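Local coordinates for ZmpA Glycopeptidase (Clostridium perfringens, PDB 6XSX), which probably cleaves glycosylated proteins as a metallopeptidase, this chain comprising its catalytic M60 peptidase module within a much longer multidomain protein, at residues A[177-189]-A[206-218]. Numbering follows the deposited sequence.
Sequences DVFDVFSDKTLVN and PSETANKSDEVIK
Asp-214 of helix 206-218 turns its carboxylate onto the hairpin turn between strands 179-182 and 186-189, a chi1 of -78° setting CG beside the backbone N and bringing the group over the turn. Asp-214 OD2 accepts Asp-184 N through its syn lone pair at 2.9 Å. Asp-214 OD1 takes two donors from opposite faces of its plane: Ser-183 OG, 2.7 Å away and well above the plane, and Lys-185 N at 3.0 Å on the syn side, tilted 23° out of it. Three bonds thus fix the carboxylate's rotation, and a salt bridge from Lys-150 to OD2 probably steadies its charge. Packing is tight where Thr-186 CG2 presses on Ile-217 CG1 at 3.4 Å, and Val-181 CG1 meets Ala-210 CB at 3.7 Å. At the far end Pro-206 CB touches the edge of the Phe-179 ring. A water donates to Val-181 O and lies 3.0 Å from Thr-186 OG1. The turn is looser: Asp-184 is exposed, and the Lys-185 side chain leads away, its NZ salt-bridged to Asp-235 and hydrogen-bonded to Phe-236 O. Here a helix packs across one face of a β-hairpin in the mixed sheet of the M60 peptidase module, its aspartate accepting backbone N-H groups of the turn.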
loop_
_atom_site.group_PDB
_atom_site.type_symbol
_atom_site.label_atom_id
_atom_site.label_comp_id
_atom_site.label_asym_id
_atom_site.label_seq_id
_atom_site.Cartn_x
_atom_site.Cartn_y
_atom_site.Cartn_z
ATOM N N ASP A 177 -10.699 -13.746 -22.231
ATOM C CA ASP A 177 -10.599 -14.595 -21.054
ATOM C C ASP A 177 -10.576 -13.679 -19.828
ATOM O O ASP A 177 -9.524 -13.147 -19.477
ATOM C CB ASP A 177 -9.353 -15.497 -21.129
ATOM C CG ASP A 177 -9.284 -16.590 -20.063
ATOM O OD1 ASP A 177 -10.154 -16.606 -19.159
ATOM O OD2 ASP A 177 -8.349 -17.422 -20.132
ATOM N N VAL A 178 -11.737 -13.486 -19.191
ATOM C CA VAL A 178 -11.861 -12.440 -18.184
ATOM C C VAL A 178 -12.880 -12.829 -17.117
ATOM O O VAL A 178 -13.946 -13.344 -17.452
ATOM C CB VAL A 178 -12.235 -11.074 -18.801
ATOM C CG1 VAL A 178 -13.541 -11.126 -19.588
ATOM C CG2 VAL A 178 -12.324 -9.983 -17.745
ATOM N N PHE A 179 -12.549 -12.504 -15.852
ATOM C CA PHE A 179 -13.485 -12.509 -14.734
ATOM C C PHE A 179 -13.223 -11.298 -13.844
ATOM O O PHE A 179 -12.071 -11.032 -13.485
ATOM C CB PHE A 179 -13.354 -13.805 -13.926
ATOM C CG PHE A 179 -14.181 -13.838 -12.669
ATOM C CD1 PHE A 179 -15.554 -14.040 -12.724
ATOM C CD2 PHE A 179 -13.591 -13.657 -11.428
ATOM C CE1 PHE A 179 -16.317 -14.058 -11.563
ATOM C CE2 PHE A 179 -14.352 -13.666 -10.268
ATOM C CZ PHE A 179 -15.713 -13.879 -10.336
ATOM N N ASP A 180 -14.295 -10.570 -13.487
ATOM C CA ASP A 180 -14.160 -9.373 -12.662
ATOM C C ASP A 180 -14.870 -9.563 -11.327
ATOM O O ASP A 180 -15.984 -10.078 -11.299
ATOM C CB ASP A 180 -14.731 -8.123 -13.342
ATOM C CG ASP A 180 -13.836 -7.500 -14.404
ATOM O OD1 ASP A 180 -12.626 -7.782 -14.394
ATOM O OD2 ASP A 180 -14.351 -6.721 -15.231
ATOM N N VAL A 181 -14.236 -9.086 -10.245
ATOM C CA VAL A 181 -14.908 -8.917 -8.962
ATOM C C VAL A 181 -15.007 -7.426 -8.650
ATOM O O VAL A 181 -13.979 -6.758 -8.500
ATOM C CB VAL A 181 -14.169 -9.629 -7.812
ATOM C CG1 VAL A 181 -14.964 -9.552 -6.510
ATOM C CG2 VAL A 181 -13.817 -11.071 -8.155
ATOM N N PHE A 182 -16.250 -6.937 -8.534
ATOM C CA PHE A 182 -16.537 -5.588 -8.072
ATOM C C PHE A 182 -16.945 -5.630 -6.606
ATOM O O PHE A 182 -17.926 -6.284 -6.249
ATOM C CB PHE A 182 -17.687 -4.966 -8.868
ATOM C CG PHE A 182 -17.432 -4.904 -10.351
ATOM C CD1 PHE A 182 -16.974 -3.738 -10.939
ATOM C CD2 PHE A 182 -17.632 -6.020 -11.154
ATOM C CE1 PHE A 182 -16.727 -3.688 -12.306
ATOM C CE2 PHE A 182 -17.391 -5.965 -12.520
ATOM C CZ PHE A 182 -16.938 -4.799 -13.092
ATOM N N SER A 183 -16.174 -4.925 -5.773
ATOM C CA SER A 183 -16.521 -4.732 -4.374
ATOM C C SER A 183 -17.160 -3.353 -4.239
ATOM O O SER A 183 -17.505 -2.745 -5.252
ATOM C CB SER A 183 -15.301 -4.894 -3.503
ATOM O OG SER A 183 -14.378 -3.831 -3.717
ATOM N N ASP A 184 -17.320 -2.853 -3.005
ATOM C CA ASP A 184 -17.815 -1.493 -2.849
ATOM C C ASP A 184 -16.814 -0.508 -3.449
ATOM O O ASP A 184 -17.210 0.457 -4.111
ATOM C CB ASP A 184 -18.191 -1.156 -1.402
ATOM C CG ASP A 184 -19.390 -1.949 -0.892
ATOM O OD1 ASP A 184 -20.226 -2.369 -1.726
ATOM O OD2 ASP A 184 -19.473 -2.157 0.329
ATOM N N LYS A 185 -15.519 -0.786 -3.247
ATOM C CA LYS A 185 -14.504 0.229 -3.488
ATOM C C LYS A 185 -13.461 -0.243 -4.493
ATOM O O LYS A 185 -12.558 0.517 -4.814
ATOM C CB LYS A 185 -13.817 0.655 -2.181
ATOM C CG LYS A 185 -14.714 1.320 -1.135
ATOM C CD LYS A 185 -15.383 2.620 -1.565
ATOM C CE LYS A 185 -14.409 3.763 -1.783
ATOM N NZ LYS A 185 -15.106 5.069 -1.882
ATOM N N THR A 186 -13.552 -1.496 -4.968
ATOM C CA THR A 186 -12.473 -2.017 -5.797
ATOM C C THR A 186 -12.983 -2.838 -6.975
ATOM O O THR A 186 -14.154 -3.250 -7.023
ATOM C CB THR A 186 -11.464 -2.868 -5.009
ATOM O OG1 THR A 186 -11.979 -4.200 -4.945
ATOM C CG2 THR A 186 -11.158 -2.344 -3.619
ATOM N N LEU A 187 -12.049 -3.070 -7.905
ATOM C CA LEU A 187 -12.178 -4.020 -8.999
ATOM C C LEU A 187 -10.949 -4.928 -9.000
ATOM O O LEU A 187 -9.810 -4.463 -8.885
ATOM C CB LEU A 187 -12.334 -3.278 -10.336
ATOM C CG LEU A 187 -12.160 -4.120 -11.607
ATOM C CD1 LEU A 187 -13.144 -5.285 -11.646
ATOM C CD2 LEU A 187 -12.297 -3.268 -12.868
ATOM N N VAL A 188 -11.205 -6.236 -9.077
ATOM C CA VAL A 188 -10.159 -7.217 -9.320
ATOM C C VAL A 188 -10.454 -7.877 -10.669
ATOM O O VAL A 188 -11.489 -8.521 -10.838
ATOM C CB VAL A 188 -10.080 -8.258 -8.181
ATOM C CG1 VAL A 188 -9.149 -9.414 -8.521
ATOM C CG2 VAL A 188 -9.678 -7.629 -6.851
ATOM N N ASN A 189 -9.515 -7.714 -11.609
ATOM C CA ASN A 189 -9.643 -8.151 -12.990
ATOM C C ASN A 189 -8.583 -9.216 -13.266
ATOM O O ASN A 189 -7.390 -8.913 -13.210
ATOM C CB ASN A 189 -9.478 -6.952 -13.932
ATOM C CG ASN A 189 -9.312 -7.332 -15.390
ATOM O OD1 ASN A 189 -8.187 -7.432 -15.888
ATOM N ND2 ASN A 189 -10.426 -7.536 -16.076
ATOM N N PRO A 206 -15.928 -15.874 -4.796
ATOM C CA PRO A 206 -15.692 -14.467 -5.124
ATOM C C PRO A 206 -16.203 -13.472 -4.087
ATOM O O PRO A 206 -15.650 -12.381 -3.964
ATOM C CB PRO A 206 -16.409 -14.236 -6.466
ATOM C CG PRO A 206 -17.276 -15.463 -6.684
ATOM C CD PRO A 206 -16.683 -16.578 -5.842
ATOM N N SER A 207 -17.266 -13.829 -3.354
ATOM C CA SER A 207 -17.798 -12.922 -2.346
ATOM C C SER A 207 -16.708 -12.533 -1.347
ATOM O O SER A 207 -16.703 -11.412 -0.833
ATOM C CB SER A 207 -18.997 -13.500 -1.646
ATOM O OG SER A 207 -18.625 -14.684 -0.958
ATOM N N GLU A 208 -15.773 -13.463 -1.104
ATOM C CA GLU A 208 -14.674 -13.251 -0.173
ATOM C C GLU A 208 -13.599 -12.350 -0.791
ATOM O O GLU A 208 -12.975 -11.541 -0.096
ATOM C CB GLU A 208 -14.081 -14.595 0.241
ATOM C CG GLU A 208 -12.919 -14.453 1.203
ATOM C CD GLU A 208 -12.319 -15.775 1.655
ATOM O OE1 GLU A 208 -12.166 -16.685 0.805
ATOM O OE2 GLU A 208 -12.008 -15.892 2.859
ATOM N N THR A 209 -13.381 -12.503 -2.101
ATOM C CA THR A 209 -12.466 -11.629 -2.816
ATOM C C THR A 209 -12.909 -10.183 -2.636
ATOM O O THR A 209 -12.085 -9.307 -2.400
ATOM C CB THR A 209 -12.396 -11.955 -4.317
ATOM O OG1 THR A 209 -11.868 -13.275 -4.422
ATOM C CG2 THR A 209 -11.500 -10.992 -5.070
ATOM N N ALA A 210 -14.223 -9.956 -2.732
ATOM C CA ALA A 210 -14.780 -8.615 -2.711
ATOM C C ALA A 210 -14.687 -8.041 -1.303
ATOM O O ALA A 210 -14.313 -6.877 -1.120
ATOM C CB ALA A 210 -16.215 -8.640 -3.187
ATOM N N ASN A 211 -15.045 -8.862 -0.311
ATOM C CA ASN A 211 -15.108 -8.382 1.063
ATOM C C ASN A 211 -13.711 -8.009 1.553
ATOM O O ASN A 211 -13.530 -7.002 2.240
ATOM C CB ASN A 211 -15.823 -9.377 1.983
ATOM C CG ASN A 211 -17.334 -9.276 1.886
ATOM O OD1 ASN A 211 -17.876 -8.242 1.504
ATOM N ND2 ASN A 211 -18.026 -10.346 2.237
ATOM N N LYS A 212 -12.727 -8.819 1.160
ATOM C CA LYS A 212 -11.361 -8.624 1.610
ATOM C C LYS A 212 -10.771 -7.384 0.942
ATOM O O LYS A 212 -10.027 -6.636 1.578
ATOM C CB LYS A 212 -10.540 -9.899 1.390
ATOM C CG LYS A 212 -10.855 -11.018 2.375
ATOM C CD LYS A 212 -9.872 -12.166 2.312
ATOM C CE LYS A 212 -10.040 -13.131 3.466
ATOM N NZ LYS A 212 -8.990 -14.176 3.448
ATOM N N SER A 213 -11.116 -7.176 -0.337
ATOM C CA SER A 213 -10.653 -6.007 -1.070
ATOM C C SER A 213 -11.101 -4.738 -0.353
ATOM O O SER A 213 -10.330 -3.797 -0.215
ATOM C CB SER A 213 -11.141 -6.021 -2.502
ATOM O OG SER A 213 -10.650 -7.155 -3.205
ATOM N N ASP A 214 -12.365 -4.730 0.097
ATOM C CA ASP A 214 -12.944 -3.582 0.778
ATOM C C ASP A 214 -12.213 -3.332 2.095
ATOM O O ASP A 214 -11.952 -2.184 2.445
ATOM C CB ASP A 214 -14.465 -3.716 0.942
ATOM C CG ASP A 214 -15.220 -3.403 -0.338
ATOM O OD1 ASP A 214 -14.630 -2.736 -1.214
ATOM O OD2 ASP A 214 -16.385 -3.837 -0.464
ATOM N N GLU A 215 -11.885 -4.413 2.809
ATOM C CA GLU A 215 -11.173 -4.314 4.073
ATOM C C GLU A 215 -9.804 -3.669 3.849
ATOM O O GLU A 215 -9.335 -2.939 4.715
ATOM C CB GLU A 215 -11.021 -5.687 4.740
ATOM C CG GLU A 215 -12.294 -6.214 5.391
ATOM C CD GLU A 215 -12.870 -5.375 6.527
ATOM O OE1 GLU A 215 -12.157 -4.491 7.042
ATOM O OE2 GLU A 215 -14.034 -5.604 6.902
ATOM N N VAL A 216 -9.159 -3.964 2.709
ATOM C CA VAL A 216 -7.839 -3.408 2.438
ATOM C C VAL A 216 -7.945 -1.890 2.269
ATOM O O VAL A 216 -7.137 -1.156 2.842
ATOM C CB VAL A 216 -7.148 -4.080 1.235
ATOM C CG1 VAL A 216 -5.918 -3.318 0.769
ATOM C CG2 VAL A 216 -6.779 -5.525 1.533
ATOM N N ILE A 217 -8.952 -1.426 1.506
ATOM C CA ILE A 217 -9.119 0.000 1.242
ATOM C C ILE A 217 -9.476 0.736 2.537
ATOM O O ILE A 217 -8.954 1.821 2.801
ATOM C CB ILE A 217 -10.148 0.263 0.117
ATOM C CG1 ILE A 217 -9.706 -0.340 -1.220
ATOM C CG2 ILE A 217 -10.450 1.758 -0.008
ATOM C CD1 ILE A 217 -8.456 0.291 -1.792
ATOM N N LYS A 218 -10.358 0.133 3.344
ATOM C CA LYS A 218 -10.730 0.682 4.642
ATOM C C LYS A 218 -9.477 0.887 5.499
ATOM O O LYS A 218 -9.205 1.994 5.953
ATOM C CB LYS A 218 -11.749 -0.231 5.332
ATOM C CG LYS A 218 -12.533 0.410 6.471
ATOM C CD LYS A 218 -13.654 -0.477 6.980
ATOM C CE LYS A 218 -14.084 -0.138 8.393
ATOM N NZ LYS A 218 -14.469 -1.368 9.130
HETATM O O HOH W 1 -13.054 -6.896 -5.575
#